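Citryl-spermidine/3,4-dihydroxybenzoyl-citryl-spermidine:spermidine ligase (Bacillus anthracis, PDB 3TO3) catalyses the ATP-dependent condensation of spermidine with citryl-spermidine intermediates in the biosynthesis of petrobactin, a siderophore used for iron acquisition and virulence. Local coordinates at residues F254-I268 and Y355-G367. Numbering follows the deposited sequence.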
ATOM      1  N   PHE B 254     -11.087   2.845  -1.935  1.00 48.41           N
ATOM      2  CA  PHE B 254     -11.109   2.503  -0.530  1.00 42.53           C
ATOM      3  C   PHE B 254     -12.449   1.991   0.024  1.00 40.39           C
ATOM      4  O   PHE B 254     -12.526   0.885   0.580  1.00 46.42           O
ATOM      5  CB  PHE B 254     -10.426   3.567   0.346  1.00 35.45           C
ATOM      6  CG  PHE B 254     -10.055   3.050   1.692  1.00 42.81           C
ATOM      7  CD1 PHE B 254      -8.889   2.326   1.868  1.00 44.32           C
ATOM      8  CD2 PHE B 254     -10.908   3.235   2.787  1.00 45.31           C
ATOM      9  CE1 PHE B 254      -8.541   1.821   3.120  1.00 49.27           C
ATOM     10  CE2 PHE B 254     -10.581   2.732   4.031  1.00 43.66           C
ATOM     11  CZ  PHE B 254      -9.393   2.027   4.206  1.00 50.39           C
ATOM     12  N   ILE B 255     -13.480   2.833  -0.046  1.00 37.85           N
ATOM     13  CA  ILE B 255     -14.801   2.444   0.431  1.00 35.40           C
ATOM     14  C   ILE B 255     -15.341   1.174  -0.243  1.00 36.79           C
ATOM     15  O   ILE B 255     -15.660   0.207   0.436  1.00 35.30           O
ATOM     16  CB  ILE B 255     -15.857   3.563   0.293  1.00 37.90           C
ATOM     17  CG1 ILE B 255     -15.319   4.894   0.776  1.00 33.01           C
ATOM     18  CG2 ILE B 255     -17.083   3.208   1.129  1.00 42.69           C
ATOM     19  CD1 ILE B 255     -14.831   4.849   2.192  1.00 37.35           C
ATOM     20  N   ILE B 256     -15.431   1.172  -1.566  1.00 35.98           N
ATOM     21  CA  ILE B 256     -16.017   0.039  -2.267  1.00 38.97           C
ATOM     22  C   ILE B 256     -15.318  -1.248  -1.893  1.00 49.71           C
ATOM     23  O   ILE B 256     -15.963  -2.281  -1.710  1.00 53.99           O
ATOM     24  CB  ILE B 256     -15.936   0.188  -3.794  1.00 48.57           C
ATOM     25  CG1 ILE B 256     -16.861   1.285  -4.273  1.00 60.52           C
ATOM     26  CG2 ILE B 256     -16.419  -1.062  -4.471  1.00 52.89           C
ATOM     27  CD1 ILE B 256     -17.163   1.201  -5.743  1.00 68.89           C
ATOM     28  N   SER B 257     -13.991  -1.214  -1.813  1.00 43.24           N
ATOM     29  CA  SER B 257     -13.277  -2.455  -1.582  1.00 43.22           C
ATOM     30  C   SER B 257     -13.248  -2.851  -0.114  1.00 50.38           C
ATOM     31  O   SER B 257     -13.170  -4.034   0.187  1.00 56.15           O
ATOM     32  CB  SER B 257     -11.868  -2.402  -2.156  1.00 48.67           C
ATOM     33  OG  SER B 257     -11.149  -1.332  -1.580  1.00 47.39           O
ATOM     34  N   ASN B 258     -13.218  -1.880   0.798  1.00 45.42           N
ATOM     35  CA  ASN B 258     -13.196  -2.212   2.235  1.00 47.10           C
ATOM     36  C   ASN B 258     -14.534  -2.251   2.995  1.00 46.29           C
ATOM     37  O   ASN B 258     -14.588  -2.591   4.167  1.00 44.58           O
ATOM     38  CB  ASN B 258     -12.246  -1.262   2.965  1.00 42.62           C
ATOM     39  CG  ASN B 258     -10.787  -1.450   2.540  1.00 44.30           C
ATOM     40  OD1 ASN B 258     -10.285  -0.752   1.660  1.00 46.42           O
ATOM     41  ND2 ASN B 258     -10.101  -2.364   3.195  1.00 51.13           N
ATOM     42  N   TYR B 259     -15.571  -1.736   2.370  1.00 47.95           N
ATOM     43  CA  TYR B 259     -16.932  -1.760   2.887  1.00 47.70           C
ATOM     44  C   TYR B 259     -17.881  -2.747   2.274  1.00 47.14           C
ATOM     45  O   TYR B 259     -19.092  -2.506   2.328  1.00 47.84           O
ATOM     46  CB  TYR B 259     -17.565  -0.399   3.032  1.00 46.60           C
ATOM     47  CG  TYR B 259     -16.846   0.564   3.936  1.00 49.40           C
ATOM     48  CD1 TYR B 259     -15.561   1.018   3.635  1.00 47.93           C
ATOM     49  CD2 TYR B 259     -17.476   1.082   5.063  1.00 50.39           C
ATOM     50  CE1 TYR B 259     -14.922   1.945   4.452  1.00 49.69           C
ATOM     51  CE2 TYR B 259     -16.853   2.022   5.874  1.00 52.23           C
ATOM     52  CZ  TYR B 259     -15.585   2.457   5.565  1.00 51.76           C
ATOM     53  OH  TYR B 259     -14.974   3.390   6.377  1.00 48.37           O
ATOM     54  N   ALA B 260     -17.362  -3.677   1.484  1.00 36.71           N
ATOM     55  CA  ALA B 260     -18.242  -4.577   0.762  1.00 41.94           C
ATOM     56  C   ALA B 260     -19.350  -5.124   1.660  1.00 44.14           C
ATOM     57  O   ALA B 260     -20.491  -5.243   1.237  1.00 55.21           O
ATOM     58  CB  ALA B 260     -17.450  -5.741   0.146  1.00 40.22           C
ATOM     59  N   GLU B 261     -19.046  -5.465   2.895  1.00 43.33           N
ATOM     60  CA  GLU B 261     -20.094  -6.082   3.708  1.00 49.26           C
ATOM     61  C   GLU B 261     -21.217  -5.067   4.070  1.00 47.71           C
ATOM     62  O   GLU B 261     -22.378  -5.415   4.140  1.00 46.77           O
ATOM     63  CB  GLU B 261     -19.489  -6.811   4.915  1.00 53.94           C
ATOM     64  CG  GLU B 261     -19.964  -6.325   6.269  1.00 82.18           C
ATOM     65  CD  GLU B 261     -18.967  -6.611   7.402  1.00 93.40           C
ATOM     66  OE1 GLU B 261     -17.785  -6.936   7.109  1.00 94.54           O
ATOM     67  OE2 GLU B 261     -19.383  -6.501   8.584  1.00 91.96           O
ATOM     68  N   ASP B 262     -20.862  -3.807   4.244  1.00 40.56           N
ATOM     69  CA  ASP B 262     -21.841  -2.742   4.455  1.00 48.59           C
ATOM     70  C   ASP B 262     -22.645  -2.488   3.181  1.00 49.16           C
ATOM     71  O   ASP B 262     -23.821  -2.210   3.233  1.00 48.07           O
ATOM     72  CB  ASP B 262     -21.139  -1.429   4.870  1.00 50.49           C
ATOM     73  CG  ASP B 262     -20.100  -1.636   5.959  1.00 53.86           C
ATOM     74  OD1 ASP B 262     -20.333  -1.181   7.101  1.00 53.95           O
ATOM     75  OD2 ASP B 262     -19.054  -2.268   5.675  1.00 51.74           O
ATOM     76  N   ILE B 263     -22.005  -2.543   2.025  1.00 48.45           N
ATOM     77  CA  ILE B 263     -22.758  -2.394   0.790  1.00 41.30           C
ATOM     78  C   ILE B 263     -23.746  -3.546   0.623  1.00 42.22           C
ATOM     79  O   ILE B 263     -24.884  -3.348   0.249  1.00 46.23           O
ATOM     80  CB  ILE B 263     -21.814  -2.255  -0.408  1.00 40.77           C
ATOM     81  CG1 ILE B 263     -21.116  -0.896  -0.343  1.00 33.66           C
ATOM     82  CG2 ILE B 263     -22.566  -2.413  -1.727  1.00 40.48           C
ATOM     83  CD1 ILE B 263     -19.855  -0.772  -1.217  1.00 39.85           C
ATOM     84  N   GLN B 264     -23.303  -4.757   0.929  1.00 41.97           N
ATOM     85  CA  GLN B 264     -24.147  -5.944   0.845  1.00 41.50           C
ATOM     86  C   GLN B 264     -25.431  -5.851   1.701  1.00 47.54           C
ATOM     87  O   GLN B 264     -26.513  -6.238   1.269  1.00 50.14           O
ATOM     88  CB  GLN B 264     -23.328  -7.188   1.248  1.00 39.22           C
ATOM     89  CG  GLN B 264     -24.151  -8.357   1.835  1.00 49.09           C
ATOM     90  CD  GLN B 264     -24.969  -9.002   0.788  1.00 60.17           C
ATOM     91  OE1 GLN B 264     -24.660  -8.856  -0.398  1.00 66.69           O
ATOM     92  NE2 GLN B 264     -26.030  -9.719   1.189  1.00 58.68           N
ATOM     93  N   ASP B 265     -25.286  -5.389   2.932  1.00 45.20           N
ATOM     94  CA  ASP B 265     -26.390  -5.317   3.866  1.00 50.89           C
ATOM     95  C   ASP B 265     -27.090  -3.945   3.901  1.00 57.98           C
ATOM     96  O   ASP B 265     -27.938  -3.702   4.753  1.00 68.50           O
ATOM     97  CB  ASP B 265     -26.002  -5.845   5.261  1.00 59.41           C
ATOM     98  CG  ASP B 265     -25.101  -4.896   6.032  1.00 71.93           C
ATOM     99  OD1 ASP B 265     -24.538  -5.328   7.058  1.00 81.89           O
ATOM    100  OD2 ASP B 265     -24.956  -3.723   5.625  1.00 73.24           O
ATOM    101  N   LYS B 266     -26.707  -3.050   2.997  1.00 45.10           N
ATOM    102  CA  LYS B 266     -27.339  -1.738   2.891  1.00 44.20           C
ATOM    103  C   LYS B 266     -27.093  -0.828   4.076  1.00 43.40           C
ATOM    104  O   LYS B 266     -27.828   0.120   4.293  1.00 51.23           O
ATOM    105  CB  LYS B 266     -28.853  -1.906   2.691  1.00 45.63           C
ATOM    106  CG  LYS B 266     -29.227  -3.021   1.722  1.00 45.25           C
ATOM    107  CD  LYS B 266     -29.932  -2.496   0.486  1.00 64.25           C
ATOM    108  CE  LYS B 266     -28.989  -2.280  -0.700  1.00 81.97           C
ATOM    109  NZ  LYS B 266     -28.659  -3.573  -1.424  1.00 93.78           N
ATOM    110  N   GLY B 267     -26.012  -1.086   4.804  1.00 43.89           N
ATOM    111  CA  GLY B 267     -25.463  -0.114   5.731  1.00 35.23           C
ATOM    112  C   GLY B 267     -25.035   1.140   4.975  1.00 45.66           C
ATOM    113  O   GLY B 267     -25.045   2.250   5.522  1.00 42.52           O
ATOM    114  N   ILE B 268     -24.637   0.935   3.716  1.00 41.01           N
ATOM    115  CA  ILE B 268     -24.175   1.985   2.825  1.00 37.70           C
ATOM    116  C   ILE B 268     -24.828   1.803   1.456  1.00 40.40           C
ATOM    117  O   ILE B 268     -24.894   0.695   0.911  1.00 40.02           O
ATOM    118  CB  ILE B 268     -22.664   1.906   2.633  1.00 44.11           C
ATOM    119  CG1 ILE B 268     -21.944   2.570   3.777  1.00 49.08           C
ATOM    120  CG2 ILE B 268     -22.252   2.648   1.417  1.00 50.70           C
ATOM    121  CD1 ILE B 268     -20.454   2.325   3.641  1.00 59.17           C
ATOM    122  N   TYR B 355     -19.818   8.070   9.080  1.00 46.80           N
ATOM    123  CA  TYR B 355     -20.235   6.691   9.220  1.00 45.08           C
ATOM    124  C   TYR B 355     -19.044   5.984   9.843  1.00 49.70           C
ATOM    125  O   TYR B 355     -17.979   5.933   9.244  1.00 55.11           O
ATOM    126  CB  TYR B 355     -20.534   6.118   7.847  1.00 35.87           C
ATOM    127  CG  TYR B 355     -20.985   4.676   7.843  1.00 38.17           C
ATOM    128  CD1 TYR B 355     -22.334   4.353   7.945  1.00 48.80           C
ATOM    129  CD2 TYR B 355     -20.069   3.638   7.707  1.00 35.36           C
ATOM    130  CE1 TYR B 355     -22.767   3.031   7.918  1.00 50.97           C
ATOM    131  CE2 TYR B 355     -20.488   2.314   7.651  1.00 45.23           C
ATOM    132  CZ  TYR B 355     -21.834   2.014   7.766  1.00 48.91           C
ATOM    133  OH  TYR B 355     -22.252   0.705   7.711  1.00 41.39           O
ATOM    134  N   ASP B 356     -19.215   5.495  11.062  1.00 54.16           N
ATOM    135  CA  ASP B 356     -18.098   5.028  11.877  1.00 59.60           C
ATOM    136  C   ASP B 356     -18.489   3.729  12.529  1.00 60.28           C
ATOM    137  O   ASP B 356     -19.453   3.679  13.263  1.00 61.39           O
ATOM    138  CB  ASP B 356     -17.757   6.050  12.977  1.00 62.13           C
ATOM    139  CG  ASP B 356     -16.703   5.530  13.974  1.00 70.16           C
ATOM    140  OD1 ASP B 356     -16.755   5.904  15.183  1.00 66.92           O
ATOM    141  OD2 ASP B 356     -15.812   4.756  13.544  1.00 68.64           O
ATOM    142  N   THR B 357     -17.707   2.690  12.283  1.00 63.69           N
ATOM    143  CA  THR B 357     -17.932   1.392  12.890  1.00 61.94           C
ATOM    144  C   THR B 357     -16.770   1.006  13.793  1.00 66.12           C
ATOM    145  O   THR B 357     -15.834   1.781  14.014  1.00 60.10           O
ATOM    146  CB  THR B 357     -18.106   0.315  11.813  1.00 68.68           C
ATOM    147  OG1 THR B 357     -16.908   0.214  11.024  1.00 76.14           O
ATOM    148  CG2 THR B 357     -19.276   0.680  10.908  1.00 66.54           C
ATOM    149  N   ASN B 358     -16.859  -0.197  14.336  1.00 80.47           N
ATOM    150  CA  ASN B 358     -15.760  -0.795  15.077  1.00102.26           C
ATOM    151  C   ASN B 358     -14.439  -0.744  14.309  1.00100.33           C
ATOM    152  O   ASN B 358     -13.441  -0.225  14.822  1.00101.39           O
ATOM    153  CB  ASN B 358     -16.079  -2.267  15.403  1.00115.06           C
ATOM    154  CG  ASN B 358     -16.851  -2.436  16.705  1.00124.27           C
ATOM    155  OD1 ASN B 358     -16.716  -1.630  17.632  1.00128.45           O
ATOM    156  ND2 ASN B 358     -17.654  -3.497  16.783  1.00125.35           N
ATOM    157  N   LYS B 359     -14.461  -1.216  13.059  1.00 88.30           N
ATOM    158  CA  LYS B 359     -13.246  -1.702  12.404  1.00 75.29           C
ATOM    159  C   LYS B 359     -12.093  -0.705  12.523  1.00 65.84           C
ATOM    160  O   LYS B 359     -12.251   0.496  12.268  1.00 65.73           O
ATOM    161  CB  LYS B 359     -13.502  -2.029  10.923  1.00 80.05           C
ATOM    162  CG  LYS B 359     -14.698  -2.930  10.619  1.00 85.63           C
ATOM    163  CD  LYS B 359     -14.275  -4.257   9.976  1.00 90.44           C
ATOM    164  CE  LYS B 359     -13.477  -4.062   8.691  1.00 87.71           C
ATOM    165  NZ  LYS B 359     -12.224  -4.886   8.669  1.00 85.91           N
ATOM    166  N   LYS B 360     -10.938  -1.222  12.938  1.00 67.03           N
ATOM    167  CA  LYS B 360      -9.704  -0.449  13.058  1.00 70.08           C
ATOM    168  C   LYS B 360      -9.196   0.042  11.712  1.00 64.58           C
ATOM    169  O   LYS B 360      -8.653   1.149  11.603  1.00 63.79           O
ATOM    170  CB  LYS B 360      -8.619  -1.330  13.667  1.00 76.99           C
ATOM    171  CG  LYS B 360      -7.281  -0.634  13.879  1.00 80.28           C
ATOM    172  CD  LYS B 360      -6.146  -1.667  14.046  1.00 84.25           C
ATOM    173  CE  LYS B 360      -6.563  -2.860  14.915  1.00 76.42           C
ATOM    174  NZ  LYS B 360      -5.369  -3.458  15.586  1.00 81.71           N
ATOM    175  N   ALA B 361      -9.358  -0.813  10.702  1.00 56.85           N
ATOM    176  CA  ALA B 361      -8.816  -0.579   9.358  1.00 57.79           C
ATOM    177  C   ALA B 361      -9.520   0.538   8.582  1.00 53.68           C
ATOM    178  O   ALA B 361      -8.927   1.189   7.746  1.00 53.66           O
ATOM    179  CB  ALA B 361      -8.819  -1.890   8.538  1.00 52.41           C
ATOM    180  N   THR B 362     -10.802   0.716   8.835  1.00 52.13           N
ATOM    181  CA  THR B 362     -11.589   1.778   8.225  1.00 42.39           C
ATOM    182  C   THR B 362     -11.730   3.006   9.113  1.00 41.88           C
ATOM    183  O   THR B 362     -12.552   3.879   8.841  1.00 44.42           O
ATOM    184  CB  THR B 362     -12.936   1.247   7.776  1.00 45.57           C
ATOM    185  OG1 THR B 362     -13.587   0.661   8.902  1.00 57.64           O
ATOM    186  CG2 THR B 362     -12.709   0.144   6.721  1.00 37.44           C
ATOM    187  N   TYR B 363     -11.015   3.021  10.234  1.00 43.34           N
ATOM    188  CA  TYR B 363     -11.150   4.105  11.187  1.00 43.28           C
ATOM    189  C   TYR B 363     -10.900   5.466  10.528  1.00 53.35           C
ATOM    190  O   TYR B 363      -9.808   5.715  10.000  1.00 54.92           O
ATOM    191  CB  TYR B 363     -10.122   3.904  12.298  1.00 45.01           C
ATOM    192  CG  TYR B 363     -10.314   4.793  13.513  1.00 50.44           C
ATOM    193  CD1 TYR B 363     -11.503   4.756  14.246  1.00 53.80           C
ATOM    194  CD2 TYR B 363      -9.297   5.638  13.950  1.00 47.61           C
ATOM    195  CE1 TYR B 363     -11.680   5.556  15.362  1.00 61.11           C
ATOM    196  CE2 TYR B 363      -9.462   6.437  15.073  1.00 56.88           C
ATOM    197  CZ  TYR B 363     -10.655   6.388  15.775  1.00 64.63           C
ATOM    198  OH  TYR B 363     -10.832   7.175  16.881  1.00 75.22           O
ATOM    199  N   GLY B 364     -11.891   6.360  10.624  1.00 45.51           N
ATOM    200  CA  GLY B 364     -11.812   7.691  10.038  1.00 37.98           C
ATOM    201  C   GLY B 364     -12.018   7.834   8.546  1.00 39.98           C
ATOM    202  O   GLY B 364     -11.850   8.918   7.965  1.00 39.01           O
ATOM    203  N   SER B 365     -12.400   6.732   7.923  1.00 42.47           N
ATOM    204  CA  SER B 365     -12.394   6.632   6.471  1.00 38.05           C
ATOM    205  C   SER B 365     -13.604   7.179   5.751  1.00 37.30           C
ATOM    206  O   SER B 365     -13.566   7.315   4.539  1.00 38.02           O
ATOM    207  CB  SER B 365     -12.193   5.168   6.066  1.00 39.35           C
ATOM    208  OG  SER B 365     -10.833   4.821   6.279  1.00 55.69           O
ATOM    209  N   LEU B 366     -14.715   7.385   6.448  1.00 34.52           N
ATOM    210  CA  LEU B 366     -15.854   7.990   5.790  1.00 37.55           C
ATOM    211  C   LEU B 366     -16.455   9.115   6.638  1.00 43.59           C
ATOM    212  O   LEU B 366     -17.329   8.884   7.457  1.00 48.28           O
ATOM    213  CB  LEU B 366     -16.860   6.856   5.633  1.00 33.95           C
ATOM    214  CG  LEU B 366     -18.004   6.977   4.668  1.00 44.25           C
ATOM    215  CD1 LEU B 366     -17.486   7.449   3.369  1.00 54.38           C
ATOM    216  CD2 LEU B 366     -18.544   5.582   4.570  1.00 43.42           C
ATOM    217  N   GLY B 367     -16.189  10.346   6.276  1.00 48.50           N
ATOM    218  CA  GLY B 367     -16.545  11.423   7.153  1.00 34.12           C
ATOM    219  C   GLY B 367     -16.532  12.673   6.338  1.00 39.39           C
ATOM    220  O   GLY B 367     -15.833  12.743   5.343  1.00 37.55           O
TER
HETATM  221  O   HOH W   1     -15.932   3.913   8.830  1.00 59.98           O
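Tyr259, at the joint between helices 248-258 and 260-264, pushes its ring into the loop that joins strands 345-355 and 367-371, a worked example of an aromatic side chain that packs along its flanks and keeps its one polar atom for a water at the tip. CB already points at the loop, and with CG anti to the carbonyl carbon (chi1 -59°) the ring carries on in that direction. Along one flank, CD2 and then CE2 run past the ring of Tyr355, CE2 lying 4.0 Å from Tyr355 CD2, the two side chains sliding by in opposite directions. On the other flank CE1 meets Thr362 CG2 at 3.6 Å. The tip, OH, wedges between Thr362 CB and Ser365 CB and is hydrogen-bonded to a water whose oxygen, 2.7 Å from Tyr259 OH, lies in the ring plane at its edge; that water is placed to donate to Tyr355 O.

Tyr355 extends the packing. Its OH donates to Asp262 OD1 (2.8 Å), which accepts through its anti lone pair, with the carboxylate and ring planes 75° apart. Ile268 CG1 makes a CH-pi contact over one face of the same ring, while Ile268 CD1 and Leu366 CD2 meet tip to tip at 3.9 Å. At the far end Phe254 CE2 approaches Ser365 CB at 3.6 Å, while Ser365 OG is hydrogen-bonded to Asn303.

Apolar surface thus joins helices and loop, while each buried tyrosine hydroxyl has a polar partner, a carboxylate for Tyr355 and a water for Tyr259.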